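Local coordinates for protein S12 family peptidase (Streptomyces sp. 82F2, PDB 3WWX) that probably hydrolyses amide bonds with D-stereospecificity, as a serine peptidase-like amidohydrolase of the S12 family built on the beta-lactamase fold, at residues E79-R87 against L165-V173; H104-D114 against V142-G153. One frame throughout, in Å; residues are numbered along the deposited sequence.

Contact 1 (E79-R87 against L165-V173); sequences EKWLPGVVR and LAGMVIEKV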
# COMPACT_ATOMS: atom_id res chain seq x y z
N GLU A 79 -7.92 8.67 -20.47
CA GLU A 79 -8.52 8.24 -21.74
C GLU A 79 -7.49 7.95 -22.84
O GLU A 79 -7.69 7.06 -23.67
CB GLU A 79 -9.52 9.30 -22.22
CG GLU A 79 -10.31 8.90 -23.47
CD GLU A 79 -11.43 7.91 -23.19
OE1 GLU A 79 -11.85 7.23 -24.15
OE2 GLU A 79 -11.90 7.84 -22.03
N LYS A 80 -6.39 8.70 -22.83
CA LYS A 80 -5.32 8.49 -23.81
C LYS A 80 -4.79 7.07 -23.76
O LYS A 80 -4.54 6.43 -24.78
CB LYS A 80 -4.19 9.48 -23.57
CG LYS A 80 -3.04 9.38 -24.55
CD LYS A 80 -2.09 10.55 -24.36
CE LYS A 80 -1.00 10.59 -25.43
NZ LYS A 80 -0.08 9.45 -25.30
N TRP A 81 -4.64 6.55 -22.53
CA TRP A 81 -4.03 5.26 -22.31
C TRP A 81 -5.04 4.13 -22.18
O TRP A 81 -4.73 3.00 -22.54
CB TRP A 81 -3.13 5.34 -21.07
CG TRP A 81 -1.99 6.22 -21.34
CD1 TRP A 81 -1.85 7.53 -21.00
CD2 TRP A 81 -0.85 5.88 -22.11
NE1 TRP A 81 -0.67 8.03 -21.51
CE2 TRP A 81 -0.03 7.02 -22.18
CE3 TRP A 81 -0.43 4.70 -22.73
CZ2 TRP A 81 1.18 7.03 -22.86
CZ3 TRP A 81 0.79 4.71 -23.41
CH2 TRP A 81 1.58 5.86 -23.47
N LEU A 82 -6.23 4.45 -21.66
CA LEU A 82 -7.29 3.47 -21.44
C LEU A 82 -8.60 3.94 -22.08
O LEU A 82 -9.57 4.24 -21.40
CB LEU A 82 -7.51 3.25 -19.93
CG LEU A 82 -6.29 2.83 -19.11
CD1 LEU A 82 -6.69 2.73 -17.66
CD2 LEU A 82 -5.69 1.52 -19.59
N PRO A 83 -8.63 4.00 -23.42
CA PRO A 83 -9.82 4.56 -24.08
C PRO A 83 -11.11 3.82 -23.74
O PRO A 83 -11.14 2.59 -23.80
CB PRO A 83 -9.48 4.44 -25.58
CG PRO A 83 -8.29 3.58 -25.67
CD PRO A 83 -7.57 3.62 -24.36
N GLY A 84 -12.13 4.59 -23.38
CA GLY A 84 -13.44 4.05 -23.05
C GLY A 84 -13.59 3.36 -21.71
O GLY A 84 -14.68 2.95 -21.36
N VAL A 85 -12.50 3.26 -20.94
CA VAL A 85 -12.52 2.45 -19.72
C VAL A 85 -13.16 3.19 -18.56
O VAL A 85 -13.89 2.58 -17.77
CB VAL A 85 -11.09 2.00 -19.35
CG1 VAL A 85 -11.05 1.26 -17.98
CG2 VAL A 85 -10.55 1.10 -20.43
N VAL A 86 -12.87 4.47 -18.43
CA VAL A 86 -13.41 5.26 -17.32
C VAL A 86 -14.51 6.17 -17.87
O VAL A 86 -14.24 7.29 -18.29
CB VAL A 86 -12.27 6.07 -16.64
CG1 VAL A 86 -12.81 6.88 -15.45
CG2 VAL A 86 -11.15 5.14 -16.16
N ARG A 87 -15.76 5.67 -17.91
CA ARG A 87 -16.89 6.42 -18.53
C ARG A 87 -18.25 6.33 -17.80
O ARG A 87 -19.24 6.91 -18.23
CB ARG A 87 -17.12 5.91 -19.97
CG ARG A 87 -15.97 6.15 -20.91
CD ARG A 87 -15.75 7.64 -21.14
NE ARG A 87 -14.94 7.87 -22.33
CZ ARG A 87 -15.44 7.98 -23.56
NH1 ARG A 87 -16.75 7.90 -23.77
NH2 ARG A 87 -14.62 8.17 -24.58
N LEU A 165 -6.45 1.05 -12.07
CA LEU A 165 -6.28 1.79 -13.32
C LEU A 165 -4.80 2.08 -13.58
O LEU A 165 -4.32 1.90 -14.71
CB LEU A 165 -7.08 3.09 -13.26
CG LEU A 165 -8.59 2.87 -13.33
CD1 LEU A 165 -9.33 4.08 -12.90
CD2 LEU A 165 -9.00 2.44 -14.75
N ALA A 166 -4.05 2.50 -12.56
CA ALA A 166 -2.63 2.79 -12.76
C ALA A 166 -1.89 1.55 -13.27
O ALA A 166 -1.02 1.64 -14.15
CB ALA A 166 -2.03 3.30 -11.48
N GLY A 167 -2.21 0.38 -12.73
CA GLY A 167 -1.64 -0.86 -13.21
C GLY A 167 -1.98 -1.11 -14.67
O GLY A 167 -1.15 -1.58 -15.44
N MET A 168 -3.22 -0.82 -15.05
CA MET A 168 -3.63 -0.99 -16.43
C MET A 168 -2.84 -0.05 -17.36
O MET A 168 -2.50 -0.44 -18.49
CB MET A 168 -5.14 -0.77 -16.56
CG MET A 168 -5.93 -1.86 -15.90
SD MET A 168 -7.68 -1.47 -15.69
CE MET A 168 -8.21 -1.46 -17.37
N VAL A 169 -2.53 1.14 -16.88
CA VAL A 169 -1.73 2.10 -17.68
C VAL A 169 -0.34 1.53 -17.87
O VAL A 169 0.22 1.59 -18.97
CB VAL A 169 -1.68 3.48 -17.02
CG1 VAL A 169 -0.70 4.40 -17.76
CG2 VAL A 169 -3.05 4.10 -16.96
N ILE A 170 0.24 0.96 -16.82
CA ILE A 170 1.57 0.36 -16.90
C ILE A 170 1.56 -0.73 -17.97
O ILE A 170 2.48 -0.80 -18.79
CB ILE A 170 2.05 -0.23 -15.56
CG1 ILE A 170 2.32 0.88 -14.54
CG2 ILE A 170 3.32 -1.07 -15.75
CD1 ILE A 170 2.51 0.35 -13.08
N GLU A 171 0.53 -1.56 -17.96
CA GLU A 171 0.44 -2.63 -18.93
C GLU A 171 0.36 -2.06 -20.36
O GLU A 171 0.96 -2.62 -21.28
CB GLU A 171 -0.74 -3.57 -18.64
CG GLU A 171 -0.76 -4.74 -19.63
CD GLU A 171 -1.70 -5.87 -19.27
OE1 GLU A 171 -2.13 -6.56 -20.21
OE2 GLU A 171 -1.97 -6.12 -18.08
N LYS A 172 -0.37 -0.96 -20.56
CA LYS A 172 -0.51 -0.37 -21.90
C LYS A 172 0.83 0.21 -22.36
O LYS A 172 1.23 0.01 -23.51
CB LYS A 172 -1.57 0.72 -21.90
CG LYS A 172 -1.91 1.30 -23.28
CD LYS A 172 -2.45 0.25 -24.26
CE LYS A 172 -3.68 -0.51 -23.74
NZ LYS A 172 -4.95 0.28 -23.79
N VAL A 173 1.52 0.91 -21.47
CA VAL A 173 2.82 1.50 -21.81
C VAL A 173 3.87 0.43 -22.13
O VAL A 173 4.62 0.57 -23.10
CB VAL A 173 3.35 2.42 -20.68
CG1 VAL A 173 4.76 2.92 -20.98
CG2 VAL A 173 2.41 3.60 -20.46
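Trp81, on the short helix 78-81, and Val169, on helix 160-174, bring the two backbones nearest each other, with their CA atoms 6.1 Å apart; the chain from Leu82 to Val86 then runs on as loop beside the helix. One hydrogen bond crosses the contact: Lys172 NZ donates to Trp81 O at 3.0 Å, lying in the carbonyl plane with a C=O...N angle of 160°. Bends at chi2, chi3 and chi4 curl the lysine chain back so that its ammonium reaches this oxygen, while its CG lies at the edge of the indole, near the ring plane. Val173 CG2 sits over one indole face, 3.8 Å from the centroid of the Trp81 six-membered ring, a CH-pi contact. The indole's rotation is fixed further by Trp81 NE1, which is hydrogen-bonded to Asp76. Leu82 sends its two methyls to different partners: CD1 meets Leu165 CD2 at 3.7 Å, and CD2 meets Met168 CB at 3.8 Å. Leu165 CD2 is shared, because Val86 CG2 also reaches it, at 3.7 Å. Val85 CG1 and Met168 CE meet tip to tip. The contact thus packs a loop on one flank of helix 160-174; helix 136-144 adds Val140 against Val85, Leu165 and Met168, while Ala166 and Ile170, on helix 160-174, pack on helix 55-68.

Contact 2 (H104-D114 against V142-G153); sequences HTSGIYSYTED and VAMAHEPDFTPG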
# COMPACT_ATOMS: atom_id res chain seq x y z
N HIS A 104 -4.91 10.27 -5.62
CA HIS A 104 -6.30 10.12 -5.19
C HIS A 104 -7.11 11.42 -5.25
O HIS A 104 -8.02 11.62 -4.46
CB HIS A 104 -6.40 9.52 -3.78
CG HIS A 104 -5.75 8.17 -3.65
ND1 HIS A 104 -6.27 7.03 -4.23
CD2 HIS A 104 -4.63 7.79 -3.01
CE1 HIS A 104 -5.49 6.01 -3.94
NE2 HIS A 104 -4.48 6.45 -3.20
N THR A 105 -6.80 12.26 -6.23
CA THR A 105 -7.65 13.44 -6.48
C THR A 105 -8.52 13.26 -7.72
O THR A 105 -9.17 14.21 -8.16
CB THR A 105 -6.81 14.72 -6.59
OG1 THR A 105 -5.90 14.65 -7.70
CG2 THR A 105 -6.04 14.96 -5.28
N SER A 106 -8.55 12.04 -8.28
CA SER A 106 -9.40 11.75 -9.43
C SER A 106 -10.89 11.81 -9.13
O SER A 106 -11.68 12.18 -10.01
CB SER A 106 -9.09 10.35 -9.96
OG SER A 106 -9.51 9.42 -8.98
N GLY A 107 -11.29 11.45 -7.92
CA GLY A 107 -12.70 11.33 -7.56
C GLY A 107 -13.33 10.00 -7.94
O GLY A 107 -14.53 9.81 -7.76
N ILE A 108 -12.54 9.07 -8.47
CA ILE A 108 -13.10 7.81 -8.97
C ILE A 108 -13.56 6.91 -7.82
O ILE A 108 -12.85 6.66 -6.85
CB ILE A 108 -12.07 7.07 -9.85
CG1 ILE A 108 -11.67 7.90 -11.08
CG2 ILE A 108 -12.59 5.69 -10.22
CD1 ILE A 108 -10.58 7.29 -11.90
N TYR A 109 -14.79 6.43 -7.91
CA TYR A 109 -15.39 5.54 -6.95
C TYR A 109 -14.46 4.36 -6.67
O TYR A 109 -13.98 3.73 -7.61
CB TYR A 109 -16.73 5.04 -7.50
CG TYR A 109 -17.54 4.21 -6.56
CD1 TYR A 109 -17.23 2.88 -6.30
CD2 TYR A 109 -18.67 4.75 -5.93
CE1 TYR A 109 -17.99 2.13 -5.41
CE2 TYR A 109 -19.43 4.00 -5.05
CZ TYR A 109 -19.07 2.69 -4.79
OH TYR A 109 -19.82 1.91 -3.93
N SER A 110 -14.27 4.09 -5.40
CA SER A 110 -13.43 2.98 -4.93
C SER A 110 -14.21 1.66 -4.94
O SER A 110 -15.18 1.49 -4.21
CB SER A 110 -12.93 3.28 -3.53
OG SER A 110 -11.95 2.32 -3.18
N TYR A 111 -13.78 0.71 -5.78
CA TYR A 111 -14.56 -0.51 -6.01
C TYR A 111 -14.73 -1.31 -4.73
O TYR A 111 -15.67 -2.09 -4.60
CB TYR A 111 -13.95 -1.40 -7.10
CG TYR A 111 -12.60 -1.98 -6.71
CD1 TYR A 111 -11.43 -1.29 -7.00
CD2 TYR A 111 -12.49 -3.19 -6.06
CE1 TYR A 111 -10.18 -1.79 -6.64
CE2 TYR A 111 -11.23 -3.70 -5.69
CZ TYR A 111 -10.11 -2.99 -6.00
OH TYR A 111 -8.85 -3.47 -5.66
N THR A 112 -13.81 -1.15 -3.78
CA THR A 112 -13.87 -1.93 -2.55
C THR A 112 -15.02 -1.49 -1.66
O THR A 112 -15.35 -2.19 -0.70
CB THR A 112 -12.55 -1.82 -1.76
OG1 THR A 112 -12.18 -0.45 -1.60
CG2 THR A 112 -11.43 -2.54 -2.51
N GLU A 113 -15.63 -0.35 -1.97
CA GLU A 113 -16.80 0.15 -1.25
C GLU A 113 -18.12 -0.27 -1.88
O GLU A 113 -19.18 -0.04 -1.29
CB GLU A 113 -16.73 1.66 -1.15
CG GLU A 113 -15.49 2.18 -0.44
CD GLU A 113 -15.33 1.61 0.95
OE1 GLU A 113 -16.31 1.63 1.73
OE2 GLU A 113 -14.22 1.12 1.27
N ASP A 114 -18.08 -0.90 -3.04
CA ASP A 114 -19.32 -1.34 -3.67
C ASP A 114 -20.00 -2.36 -2.76
O ASP A 114 -19.36 -3.28 -2.29
CB ASP A 114 -19.03 -1.98 -5.01
CG ASP A 114 -20.24 -2.63 -5.59
OD1 ASP A 114 -21.09 -1.91 -6.15
OD2 ASP A 114 -20.33 -3.87 -5.49
N VAL A 142 -16.88 -2.75 -11.60
CA VAL A 142 -17.63 -2.62 -10.36
C VAL A 142 -17.80 -1.13 -10.00
O VAL A 142 -18.89 -0.67 -9.64
CB VAL A 142 -16.94 -3.39 -9.21
CG1 VAL A 142 -17.51 -3.02 -7.86
CG2 VAL A 142 -17.06 -4.88 -9.42
N ALA A 143 -16.72 -0.37 -10.10
CA ALA A 143 -16.75 1.05 -9.80
C ALA A 143 -17.58 1.87 -10.78
O ALA A 143 -18.19 2.85 -10.38
CB ALA A 143 -15.32 1.60 -9.72
N MET A 144 -17.59 1.46 -12.04
CA MET A 144 -18.20 2.25 -13.11
C MET A 144 -19.73 2.19 -13.13
O MET A 144 -20.35 2.89 -13.93
CB MET A 144 -17.60 1.86 -14.45
CG MET A 144 -16.11 2.23 -14.57
SD MET A 144 -15.73 3.98 -14.46
CE MET A 144 -15.17 4.12 -12.76
N ALA A 145 -20.33 1.41 -12.25
CA ALA A 145 -21.78 1.47 -12.05
C ALA A 145 -22.18 2.75 -11.34
O ALA A 145 -23.33 3.17 -11.40
CB ALA A 145 -22.23 0.27 -11.25
N HIS A 146 -21.21 3.38 -10.68
CA HIS A 146 -21.50 4.40 -9.69
C HIS A 146 -21.03 5.77 -10.10
O HIS A 146 -20.18 5.92 -10.97
CB HIS A 146 -20.78 4.04 -8.39
CG HIS A 146 -21.14 2.70 -7.85
ND1 HIS A 146 -22.39 2.42 -7.34
CD2 HIS A 146 -20.44 1.54 -7.79
CE1 HIS A 146 -22.44 1.16 -6.95
NE2 HIS A 146 -21.26 0.61 -7.20
N GLU A 147 -21.58 6.79 -9.44
CA GLU A 147 -21.15 8.16 -9.65
C GLU A 147 -19.81 8.39 -8.98
O GLU A 147 -19.52 7.81 -7.96
CB GLU A 147 -22.19 9.12 -9.04
CG GLU A 147 -22.03 10.56 -9.43
CD GLU A 147 -23.20 11.44 -8.97
OE1 GLU A 147 -23.75 11.20 -7.86
OE2 GLU A 147 -23.56 12.36 -9.72
N PRO A 148 -18.99 9.28 -9.54
CA PRO A 148 -17.76 9.67 -8.83
C PRO A 148 -18.04 10.28 -7.48
O PRO A 148 -19.13 10.78 -7.21
CB PRO A 148 -17.17 10.76 -9.75
CG PRO A 148 -17.76 10.51 -11.07
CD PRO A 148 -19.13 9.99 -10.82
N ASP A 149 -17.04 10.28 -6.61
CA ASP A 149 -17.13 11.00 -5.33
C ASP A 149 -17.12 12.52 -5.51
O ASP A 149 -17.74 13.24 -4.72
CB ASP A 149 -15.99 10.56 -4.40
CG ASP A 149 -16.16 9.15 -3.90
OD1 ASP A 149 -17.25 8.79 -3.44
OD2 ASP A 149 -15.17 8.39 -3.98
N PHE A 150 -16.39 13.00 -6.51
CA PHE A 150 -16.27 14.42 -6.76
C PHE A 150 -15.70 14.65 -8.14
O PHE A 150 -15.21 13.72 -8.80
CB PHE A 150 -15.44 15.11 -5.66
CG PHE A 150 -14.11 14.47 -5.41
CD1 PHE A 150 -13.03 14.79 -6.20
CD2 PHE A 150 -13.93 13.59 -4.36
CE1 PHE A 150 -11.81 14.23 -5.98
CE2 PHE A 150 -12.70 13.02 -4.12
CZ PHE A 150 -11.65 13.34 -4.93
N THR A 151 -15.77 15.90 -8.60
CA THR A 151 -15.23 16.29 -9.90
C THR A 151 -13.71 16.22 -9.83
O THR A 151 -13.12 16.57 -8.81
CB THR A 151 -15.69 17.73 -10.28
OG1 THR A 151 -15.12 18.67 -9.38
CG2 THR A 151 -17.18 17.85 -10.21
N PRO A 152 -13.07 15.76 -10.91
CA PRO A 152 -11.62 15.58 -10.85
C PRO A 152 -10.87 16.81 -10.36
O PRO A 152 -11.15 17.92 -10.81
CB PRO A 152 -11.26 15.24 -12.29
CG PRO A 152 -12.48 14.55 -12.81
CD PRO A 152 -13.63 15.30 -12.19
N GLY A 153 -9.97 16.61 -9.41
CA GLY A 153 -9.15 17.68 -8.88
C GLY A 153 -9.76 18.45 -7.73
O GLY A 153 -9.07 19.24 -7.08
O HOH W 1 -14.25 12.05 -10.99
O HOH W 2 -12.63 8.68 -4.96
O HOH W 3 -15.26 5.81 -3.32
O HOH W 4 -21.23 -2.43 -9.57
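Tyr109 carries CG anti to its nitrogen (chi1 -174°) and His146 carries CG anti to its carbonyl carbon (chi1 -57°), which lays the two rings over each other as an offset stack with centroids 4.1 Å apart and planes at 17°. His146 CB also lies over the tyrosine face, a CH-pi contact. The imidazole is held at its edge as well: His146 NE2 donates to Asp114 OD1 at 2.7 Å, nearly in the ring plane and to the anti lone pair, so stack and bond together define its orientation. The other carboxylate oxygen, Asp114 OD2, caps the nitrogen of Phe117 at the start of helix 115-121, and Val142 CG1 packs against Asp114 CB at 3.4 Å.

At the other end the phenyl group of Phe150 lies flat against the backbone of Gly107, whose CA, in a CH-pi contact, is 3.5 Å from the ring centroid. Two backbone hydrogen bonds join the two loops: Asp149 N to Gly107 O, 2.8 Å, and Gly153 N to Thr105 O, also 2.8 Å. A water donates to both Ser106 O and Phe150 O, and another joins Ser110 N to Asp149 OD2. Ser106 OG accepts from Ile108 N in an ST turn and is hydrogen-bonded to Asn162. Ser110 OG and Thr112 OG1 are hydrogen-bonded to Asn160 N and ND2; Asn160 ends a Tyr-Ser-Asn sequence consistent with the S12 Tyr-X-Asn motif, so the loop probably backs the active-site wall, the Tyr111 side chain lying about 11 Å from bound octane 1,8-diamine.

These paired loops leave helices 98-102 and 136-144 and lie against the start of helix 160-174, where Thr161 OG1 is bonded to Tyr109 O and Tyr111 N; Tyr109 also touches Pro115 at the beginning of helix 115-121.

In the fold
Along the chain, 79-87 comes first, then 104-114, 142-153 and finally 165-173, so contact 2 closes its 27-residue intervening loop, largely helical and without strands, wholly within the longer 77-residue excursion closed by contact 1: the two nest and do not cross. Their centres lie 15 Å apart, and they touch directly, Leu165 CD1 meeting Ile108 CD1 at 3.6 Å, while Met144 SD lies 3.8 Å from Arg87 N. Helix 136-144 leads into contact 2 and helix 160-174 carries one side of contact 1, so together they tie the loops after helices 78-81 and 98-102 to this helical part of the beta-lactamase fold.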